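PDB 7LPO: cytoplasmic protein, which probably hydrolyses steryl beta-glucosides, as a sterylglucosidase of glycoside hydrolase family 5. Local coordinates for residues K532-V537 with G544-Q549; A569-V574 with N586-S591; P575-E580 with L592-D597. All coordinates share one frame; numbering follows the deposited sequence.

Contact 1: residues K532-V537 with G544-Q549; sequences KAYGYV and GDYSSQ
Ala533 lays its methyl over one face of the Tyr546 ring. CB stands 3.5 Å from Tyr546 CE1 and is offset toward the rim, a CH-pi contact. Tyr534 meets the same ring differently. The two tyrosine side chains cross at about a right angle, and Tyr546 OH lies 3.2 Å from Tyr534 CE1, at the edge of the Tyr534 ring and in its plane. In Tyr546, CG sits beside the backbone N (chi1 -74°), and the ring reaches back over Ala533. Both hydroxyls probably bond beyond the contact, to Asp589 from Tyr534 and to Asp597 from Tyr546. These bonds would help fix how the rings lie. The backbones join once, by a nearly straight bond of 2.9 Å from Gly544 N to Ala533 O. On the other side of Ala533, water 1 accepts from Ala533 N at 2.8 Å and from Gln549 NE2 at 3.1 Å. Gln549 NE2 also donates to Tyr526 O. Asp545 OD1 accepts from Ser547 N, just where helix 547-559 begins. That bond forms an Asx turn, with Tyr546 as the N-cap residue. The contact thus closes the loop between helices 528-531 and 547-559.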
loop_
_atom_site.group_PDB
_atom_site.type_symbol
_atom_site.label_atom_id
_atom_site.label_comp_id
_atom_site.label_asym_id
_atom_site.label_seq_id
_atom_site.Cartn_x
_atom_site.Cartn_y
_atom_site.Cartn_z
ATOM N N LYS A 532 10.686 -1.608 23.253
ATOM C CA LYS A 532 11.888 -1.972 23.996
ATOM C C LYS A 532 13.147 -1.580 23.233
ATOM O O LYS A 532 14.142 -1.163 23.840
ATOM C CB LYS A 532 11.879 -3.471 24.288
ATOM C CG LYS A 532 13.046 -3.966 25.118
ATOM C CD LYS A 532 12.853 -5.448 25.455
ATOM C CE LYS A 532 13.997 -5.998 26.290
ATOM N NZ LYS A 532 14.046 -5.364 27.642
ATOM N N ALA A 533 13.123 -1.698 21.901
ATOM C CA ALA A 533 14.290 -1.321 21.111
ATOM C C ALA A 533 14.563 0.177 21.165
ATOM O O ALA A 533 15.677 0.616 20.848
ATOM C CB ALA A 533 14.109 -1.753 19.656
ATOM N N TYR A 534 13.574 0.972 21.540
ATOM C CA TYR A 534 13.763 2.407 21.664
ATOM C C TYR A 534 14.213 2.805 23.058
ATOM O O TYR A 534 14.476 3.988 23.289
ATOM C CB TYR A 534 12.474 3.152 21.306
ATOM C CG TYR A 534 11.936 2.831 19.928
ATOM C CD1 TYR A 534 12.748 2.268 18.947
ATOM C CD2 TYR A 534 10.605 3.085 19.608
ATOM C CE1 TYR A 534 12.242 1.969 17.696
ATOM C CE2 TYR A 534 10.101 2.789 18.373
ATOM C CZ TYR A 534 10.914 2.241 17.414
ATOM O OH TYR A 534 10.392 1.957 16.166
ATOM N N GLY A 535 14.314 1.851 23.983
ATOM C CA GLY A 535 14.698 2.168 25.342
ATOM C C GLY A 535 13.556 2.591 26.229
ATOM O O GLY A 535 13.800 3.140 27.306
ATOM N N TYR A 536 12.315 2.318 25.829
ATOM C CA TYR A 536 11.156 2.876 26.512
ATOM C C TYR A 536 10.723 2.077 27.733
ATOM O O TYR A 536 9.906 2.575 28.508
ATOM C CB TYR A 536 9.980 2.968 25.542
ATOM C CG TYR A 536 9.928 4.237 24.724
ATOM C CD1 TYR A 536 11.085 4.814 24.217
ATOM C CD2 TYR A 536 8.718 4.856 24.458
ATOM C CE1 TYR A 536 11.030 5.985 23.458
ATOM C CE2 TYR A 536 8.653 6.021 23.711
ATOM C CZ TYR A 536 9.805 6.580 23.214
ATOM O OH TYR A 536 9.726 7.739 22.473
ATOM N N VAL A 537 11.233 0.864 27.939
ATOM C CA VAL A 537 10.802 0.029 29.054
ATOM C C VAL A 537 12.004 -0.664 29.685
ATOM O O VAL A 537 13.133 -0.566 29.203
ATOM C CB VAL A 537 9.758 -1.016 28.617
ATOM C CG1 VAL A 537 8.576 -0.340 27.950
ATOM C CG2 VAL A 537 10.391 -2.043 27.677
ATOM N N GLY A 544 18.419 -0.380 21.058
ATOM C CA GLY A 544 19.255 -0.650 19.933
ATOM C C GLY A 544 19.284 -2.086 19.483
ATOM O O GLY A 544 19.835 -2.335 18.457
ATOM N N ASP A 545 18.657 -3.006 20.208
ATOM C CA ASP A 545 18.669 -4.380 19.854
ATOM C C ASP A 545 17.430 -4.610 19.007
ATOM O O ASP A 545 16.358 -4.738 19.534
ATOM C CB ASP A 545 18.616 -5.261 21.097
ATOM C CG ASP A 545 18.578 -6.721 20.761
ATOM O OD1 ASP A 545 18.735 -7.022 19.606
ATOM O OD2 ASP A 545 18.402 -7.555 21.621
ATOM N N TYR A 546 17.604 -4.762 17.699
ATOM C CA TYR A 546 16.502 -4.995 16.806
ATOM C C TYR A 546 16.377 -6.446 16.296
ATOM O O TYR A 546 15.845 -6.669 15.249
ATOM C CB TYR A 546 16.606 -4.050 15.624
ATOM C CG TYR A 546 16.263 -2.642 15.929
ATOM C CD1 TYR A 546 14.954 -2.243 15.987
ATOM C CD2 TYR A 546 17.235 -1.710 16.179
ATOM C CE1 TYR A 546 14.624 -0.953 16.267
ATOM C CE2 TYR A 546 16.915 -0.412 16.462
ATOM C CZ TYR A 546 15.601 -0.037 16.501
ATOM O OH TYR A 546 15.249 1.219 16.764
ATOM N N SER A 547 16.919 -7.389 17.051
ATOM C CA SER A 547 16.876 -8.819 16.758
ATOM C C SER A 547 15.497 -9.281 16.303
ATOM O O SER A 547 15.372 -10.032 15.329
ATOM C CB SER A 547 17.295 -9.619 17.996
ATOM O OG SER A 547 18.577 -9.253 18.458
ATOM N N SER A 548 14.453 -8.917 17.053
ATOM C CA SER A 548 13.111 -9.381 16.705
ATOM C C SER A 548 12.613 -8.739 15.413
ATOM O O SER A 548 12.042 -9.419 14.550
ATOM C CB SER A 548 12.144 -9.091 17.848
ATOM O OG SER A 548 12.324 -10.035 18.882
ATOM N N GLN A 549 12.807 -7.431 15.262
ATOM C CA GLN A 549 12.410 -6.782 14.019
ATOM C C GLN A 549 13.156 -7.387 12.835
ATOM O O GLN A 549 12.588 -7.557 11.742
ATOM C CB GLN A 549 12.671 -5.283 14.123
ATOM C CG GLN A 549 11.758 -4.560 15.119
ATOM C CD GLN A 549 12.292 -4.558 16.546
ATOM O OE1 GLN A 549 13.103 -5.403 16.927
ATOM N NE2 GLN A 549 11.819 -3.605 17.351
HETATM O O HOH W 1 11.400 -3.312 20.404
#

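Contact 2: residues A569-V574 with N586-S591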
loop_
_atom_site.group_PDB
_atom_site.type_symbol
_atom_site.label_atom_id
_atom_site.label_comp_id
_atom_site.label_asym_id
_atom_site.label_seq_id
_atom_site.Cartn_x
_atom_site.Cartn_y
_atom_site.Cartn_z
ATOM N N ALA A 569 7.853 -3.353 -3.187
ATOM C CA ALA A 569 8.079 -2.049 -2.576
ATOM C C ALA A 569 7.778 -2.193 -1.091
ATOM O O ALA A 569 6.631 -2.447 -0.705
ATOM C CB ALA A 569 7.202 -0.968 -3.215
ATOM N N ILE A 570 8.815 -2.043 -0.271
ATOM C CA ILE A 570 8.660 -2.111 1.173
ATOM C C ILE A 570 7.882 -0.901 1.682
ATOM O O ILE A 570 8.141 0.243 1.286
ATOM C CB ILE A 570 10.042 -2.186 1.843
ATOM C CG1 ILE A 570 10.812 -3.422 1.365
ATOM C CG2 ILE A 570 9.877 -2.161 3.346
ATOM C CD1 ILE A 570 12.273 -3.437 1.813
ATOM N N TRP A 571 6.927 -1.149 2.575
ATOM C CA TRP A 571 6.267 -0.093 3.340
ATOM C C TRP A 571 6.972 0.026 4.690
ATOM O O TRP A 571 6.939 -0.923 5.480
ATOM C CB TRP A 571 4.773 -0.391 3.547
ATOM C CG TRP A 571 4.071 0.782 4.173
ATOM C CD1 TRP A 571 3.967 1.066 5.503
ATOM C CD2 TRP A 571 3.424 1.860 3.481
ATOM N NE1 TRP A 571 3.304 2.260 5.683
ATOM C CE2 TRP A 571 2.960 2.768 4.459
ATOM C CE3 TRP A 571 3.197 2.144 2.133
ATOM C CZ2 TRP A 571 2.268 3.933 4.129
ATOM C CZ3 TRP A 571 2.516 3.301 1.803
ATOM C CH2 TRP A 571 2.059 4.184 2.796
ATOM N N ASN A 572 7.612 1.170 4.970
ATOM C CA ASN A 572 7.838 2.285 4.056
ATOM C C ASN A 572 9.115 3.019 4.529
ATOM O O ASN A 572 9.823 2.549 5.423
ATOM C CB ASN A 572 6.647 3.237 4.014
ATOM C CG ASN A 572 6.299 3.810 5.370
ATOM O OD1 ASN A 572 6.608 3.239 6.427
ATOM N ND2 ASN A 572 5.634 4.942 5.344
ATOM N N TYR A 573 9.401 4.167 3.924
ATOM C CA TYR A 573 10.529 5.022 4.285
ATOM C C TYR A 573 9.969 6.387 4.666
ATOM O O TYR A 573 9.348 7.059 3.837
ATOM C CB TYR A 573 11.509 5.125 3.116
ATOM C CG TYR A 573 12.812 5.815 3.425
ATOM C CD1 TYR A 573 13.897 5.104 3.930
ATOM C CD2 TYR A 573 12.965 7.182 3.190
ATOM C CE1 TYR A 573 15.101 5.744 4.207
ATOM C CE2 TYR A 573 14.156 7.825 3.450
ATOM C CZ TYR A 573 15.228 7.103 3.956
ATOM O OH TYR A 573 16.417 7.757 4.227
ATOM N N VAL A 574 10.168 6.786 5.914
ATOM C CA VAL A 574 9.542 7.996 6.433
ATOM C C VAL A 574 10.608 8.911 7.018
ATOM O O VAL A 574 11.044 8.693 8.161
ATOM C CB VAL A 574 8.484 7.660 7.496
ATOM C CG1 VAL A 574 7.771 8.912 7.965
ATOM C CG2 VAL A 574 7.486 6.631 6.960
ATOM N N ASN A 586 -1.530 7.088 13.171
ATOM C CA ASN A 586 -2.379 6.048 13.743
ATOM C C ASN A 586 -1.597 5.016 14.546
ATOM O O ASN A 586 -2.059 3.885 14.736
ATOM C CB ASN A 586 -3.198 5.359 12.645
ATOM C CG ASN A 586 -4.277 6.263 12.073
ATOM O OD1 ASN A 586 -4.658 7.253 12.695
ATOM N ND2 ASN A 586 -4.785 5.914 10.893
ATOM N N GLY A 587 -0.435 5.391 15.053
ATOM C CA GLY A 587 0.348 4.488 15.862
ATOM C C GLY A 587 1.210 3.531 15.080
ATOM O O GLY A 587 1.886 2.702 15.692
ATOM N N GLU A 588 1.214 3.615 13.754
ATOM C CA GLU A 588 2.060 2.750 12.946
ATOM C C GLU A 588 3.503 3.237 12.958
ATOM O O GLU A 588 3.783 4.438 13.027
ATOM C CB GLU A 588 1.555 2.695 11.509
ATOM C CG GLU A 588 0.251 1.948 11.374
ATOM C CD GLU A 588 -0.029 1.507 9.956
ATOM O OE1 GLU A 588 0.725 1.898 9.040
ATOM O OE2 GLU A 588 -1.024 0.784 9.760
ATOM N N ASP A 589 4.429 2.282 12.874
ATOM C CA ASP A 589 5.854 2.611 12.887
ATOM C C ASP A 589 6.552 1.561 12.018
ATOM O O ASP A 589 7.122 0.582 12.505
ATOM C CB ASP A 589 6.418 2.643 14.307
ATOM C CG ASP A 589 7.865 3.112 14.358
ATOM O OD1 ASP A 589 8.527 3.163 13.301
ATOM O OD2 ASP A 589 8.340 3.427 15.468
ATOM N N LEU A 590 6.507 1.780 10.707
ATOM C CA LEU A 590 7.033 0.818 9.751
ATOM C C LEU A 590 8.190 1.378 8.945
ATOM O O LEU A 590 8.627 0.732 7.990
ATOM C CB LEU A 590 5.924 0.345 8.804
ATOM C CG LEU A 590 5.000 -0.739 9.363
ATOM C CD1 LEU A 590 3.821 -0.116 10.082
ATOM C CD2 LEU A 590 4.498 -1.670 8.248
ATOM N N SER A 591 8.698 2.556 9.304
ATOM C CA SER A 591 9.811 3.142 8.573
ATOM C C SER A 591 11.098 2.356 8.794
ATOM O O SER A 591 11.428 1.962 9.918
ATOM C CB SER A 591 10.028 4.593 8.994
ATOM O OG SER A 591 11.087 5.174 8.249
HETATM O O HOH W 2 2.839 3.501 8.244
#
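Ser591 and Val574 meet through a hydroxyl. Val574 N donates to Ser591 OG at 3.0 Å, and Ser591 CB rests 3.7 Å from Val574 CB. The serine OG is anti to its own N (chi1 -178°), which carries it to the Val574 amide. Next to it, Asn572 N gives a bond of 3.2 Å to Leu590 O. The donor stands above the carbonyl plane, well off the lone pairs. Leu590 crosses Trp571 at about a right angle, with its CB 3.9 Å from Trp571 CD1, at the ring edge. The peptide bond from Trp571 to Asn572 is cis. Near the end of strand 567-570, this is consistent with the family 5 barrel, where such a tryptophan lines the substrate site. Water 2, in the ring plane, accepts from Trp571 NE1 at 2.9 Å and donates to Glu588 OE1 at 2.8 Å. Further out, Ser591 OG also bonds to Trp593 O, and Leu590 N to Asp583. Glu588 OE1 reaches a bound Tris molecule, probably from the crystallisation liquor. All the touching residues are buried. The water therefore gives Trp571 NE1 a polar partner and couples the indole to a carboxylate that lines the Tris pocket.

Contact 3: residues P575-E580 with L592-D597; sequences PDNVHE and LWSVDD
His579 and Asp596 form the tight part of this contact. Asp596 CB sits over the centre of the imidazole, 3.4 Å from the ring centroid, a close CH-pi contact. The same aspartate turns OD2 to the backbone, where its anti lone pair accepts His579 N at 2.8 Å. With Asp596 CG beside its own N (chi1 -77°), one side chain can both cover the ring face and hold the amide. The ring is also held at its edge. His579 NE2 donates to Asp597 OD2 at 2.9 Å, with the oxygen in the ring plane. The imidazole is tilted 63° to that carboxylate and comes from above it. Arg660 pairs with Asp597, which would probably stabilise the negative charge. Tyr534 stacks on the histidine ring. Nearby, Ser594 OG donates to Asn577 O at 3.1 Å and accepts from Asp596 N. Buried Trp593 meets Pro575 O by its ring edge, and its NE1 bonds to Asp657 O.

The rest is looser and relies on water. Water 3 links the carbonyls of Pro575 and Asn577 to Val595 N. Water 4 joins Glu580 N to Asp596 OD2, at 2.9 Å from each. Exposed Val595 only brushes the other segment, its CG2 4.0 Å from Asn577 O. Two loop segments after strand 567-570 are thus joined by a His-carboxylate bond, beside an ST turn made by Ser594 before the 3-10 segment 595-597.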
loop_
_atom_site.group_PDB
_atom_site.type_symbol
_atom_site.label_atom_id
_atom_site.label_comp_id
_atom_site.label_asym_id
_atom_site.label_seq_id
_atom_site.Cartn_x
_atom_site.Cartn_y
_atom_site.Cartn_z
ATOM N N PRO A 575 11.020 9.957 6.297
ATOM C CA PRO A 575 12.077 10.843 6.823
ATOM C C PRO A 575 11.823 11.422 8.209
ATOM O O PRO A 575 12.795 11.677 8.933
ATOM C CB PRO A 575 12.155 11.953 5.766
ATOM C CG PRO A 575 11.760 11.239 4.467
ATOM C CD PRO A 575 10.689 10.249 4.885
ATOM N N ASP A 576 10.572 11.635 8.618
ATOM C CA ASP A 576 10.297 12.282 9.897
ATOM C C ASP A 576 9.762 11.310 10.948
ATOM O O ASP A 576 9.180 11.742 11.947
ATOM C CB ASP A 576 9.329 13.455 9.707
ATOM C CG ASP A 576 7.949 13.015 9.237
ATOM O OD1 ASP A 576 7.731 11.800 9.033
ATOM O OD2 ASP A 576 7.077 13.893 9.066
ATOM N N ASN A 577 9.976 10.012 10.761
ATOM C CA ASN A 577 9.616 9.036 11.785
ATOM C C ASN A 577 10.349 9.333 13.092
ATOM O O ASN A 577 11.522 9.711 13.099
ATOM C CB ASN A 577 9.946 7.628 11.286
ATOM C CG ASN A 577 9.875 6.566 12.390
ATOM O OD1 ASN A 577 10.742 6.494 13.258
ATOM N ND2 ASN A 577 8.836 5.747 12.354
ATOM N N VAL A 578 9.641 9.180 14.209
ATOM C CA VAL A 578 10.227 9.335 15.535
ATOM C C VAL A 578 9.748 8.189 16.414
ATOM O O VAL A 578 8.704 7.580 16.169
ATOM C CB VAL A 578 9.866 10.683 16.198
ATOM C CG1 VAL A 578 10.689 11.817 15.595
ATOM C CG2 VAL A 578 8.387 10.955 16.045
ATOM N N HIS A 579 10.518 7.907 17.467
ATOM C CA HIS A 579 10.157 6.810 18.366
ATOM C C HIS A 579 8.833 7.071 19.073
ATOM O O HIS A 579 8.039 6.150 19.288
ATOM C CB HIS A 579 11.250 6.588 19.411
ATOM C CG HIS A 579 12.511 6.022 18.853
ATOM N ND1 HIS A 579 13.660 5.887 19.601
ATOM C CD2 HIS A 579 12.805 5.560 17.616
ATOM C CE1 HIS A 579 14.613 5.381 18.842
ATOM N NE2 HIS A 579 14.118 5.161 17.637
ATOM N N GLU A 580 8.591 8.312 19.482
ATOM C CA GLU A 580 7.407 8.603 20.284
ATOM C C GLU A 580 6.125 8.388 19.485
ATOM O O GLU A 580 5.174 7.774 19.978
ATOM C CB GLU A 580 7.479 10.037 20.804
ATOM C CG GLU A 580 6.323 10.411 21.709
ATOM C CD GLU A 580 6.445 11.816 22.258
ATOM O OE1 GLU A 580 7.394 12.536 21.876
ATOM O OE2 GLU A 580 5.582 12.196 23.072
ATOM N N LEU A 592 11.838 2.152 7.702
ATOM C CA LEU A 592 13.152 1.530 7.766
ATOM C C LEU A 592 14.177 2.389 8.495
ATOM O O LEU A 592 15.221 1.870 8.905
ATOM C CB LEU A 592 13.667 1.256 6.354
ATOM C CG LEU A 592 12.781 0.429 5.433
ATOM C CD1 LEU A 592 13.481 0.228 4.107
ATOM C CD2 LEU A 592 12.449 -0.896 6.084
ATOM N N TRP A 593 13.910 3.685 8.646
ATOM C CA TRP A 593 14.910 4.668 9.033
ATOM C C TRP A 593 14.253 5.696 9.944
ATOM O O TRP A 593 13.073 6.015 9.791
ATOM C CB TRP A 593 15.523 5.313 7.766
ATOM C CG TRP A 593 16.704 6.181 8.019
ATOM C CD1 TRP A 593 18.012 5.808 8.001
ATOM C CD2 TRP A 593 16.688 7.581 8.327
ATOM N NE1 TRP A 593 18.817 6.887 8.302
ATOM C CE2 TRP A 593 18.026 7.988 8.499
ATOM C CE3 TRP A 593 15.672 8.529 8.478
ATOM C CZ2 TRP A 593 18.375 9.299 8.822
ATOM C CZ3 TRP A 593 16.021 9.828 8.801
ATOM C CH2 TRP A 593 17.360 10.199 8.975
ATOM N N SER A 594 15.022 6.192 10.908
ATOM C CA SER A 594 14.527 7.183 11.852
ATOM C C SER A 594 15.697 7.989 12.386
ATOM O O SER A 594 16.734 7.418 12.738
ATOM C CB SER A 594 13.784 6.533 13.022
ATOM O OG SER A 594 13.431 7.507 13.997
ATOM N N VAL A 595 15.523 9.314 12.457
ATOM C CA VAL A 595 16.553 10.158 13.054
ATOM C C VAL A 595 16.807 9.754 14.499
ATOM O O VAL A 595 17.926 9.898 15.000
ATOM C CB VAL A 595 16.166 11.648 12.970
ATOM C CG1 VAL A 595 16.070 12.098 11.528
ATOM C CG2 VAL A 595 14.860 11.891 13.714
ATOM N N ASP A 596 15.781 9.267 15.205
ATOM C CA ASP A 596 15.970 8.845 16.591
ATOM C C ASP A 596 16.898 7.639 16.718
ATOM O O ASP A 596 17.305 7.298 17.834
ATOM C CB ASP A 596 14.618 8.522 17.234
ATOM C CG ASP A 596 13.840 9.769 17.633
ATOM O OD1 ASP A 596 14.444 10.859 17.703
ATOM O OD2 ASP A 596 12.622 9.659 17.881
ATOM N N ASP A 597 17.248 6.991 15.614
ATOM C CA ASP A 597 18.181 5.875 15.642
ATOM C C ASP A 597 19.582 6.280 15.198
ATOM O O ASP A 597 20.453 5.415 15.054
ATOM C CB ASP A 597 17.650 4.731 14.784
ATOM C CG ASP A 597 16.572 3.939 15.490
ATOM O OD1 ASP A 597 16.920 3.143 16.380
ATOM O OD2 ASP A 597 15.372 4.143 15.201
HETATM O O HOH W 3 13.122 10.425 11.246
HETATM O O HOH W 4 10.658 10.307 19.957
#

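Contacts 2 and 3 interleave along the chain, and their centres lie about 10 Å apart. Asn572 O probably accepts from Leu592 N at 3.1 Å, and Asn577 ND2 probably bonds to Asp589 OD1 at 2.8 Å. Contact 1 closes earlier in the chain and adjoins both. Its centre is about 13 Å from that of contact 3 and about 17 Å from that of contact 2. Two probable tyrosine bonds join them: Tyr534 OH to Asp589 OD2 and Tyr546 OH to Asp597 OD1, each 2.6 Å. Arg660 pairs with both aspartates. Of the three, contact 2 lies nearest the chain centre, and the side chain of its Glu588 comes within about 3 Å of the bound Tris (nearest atoms).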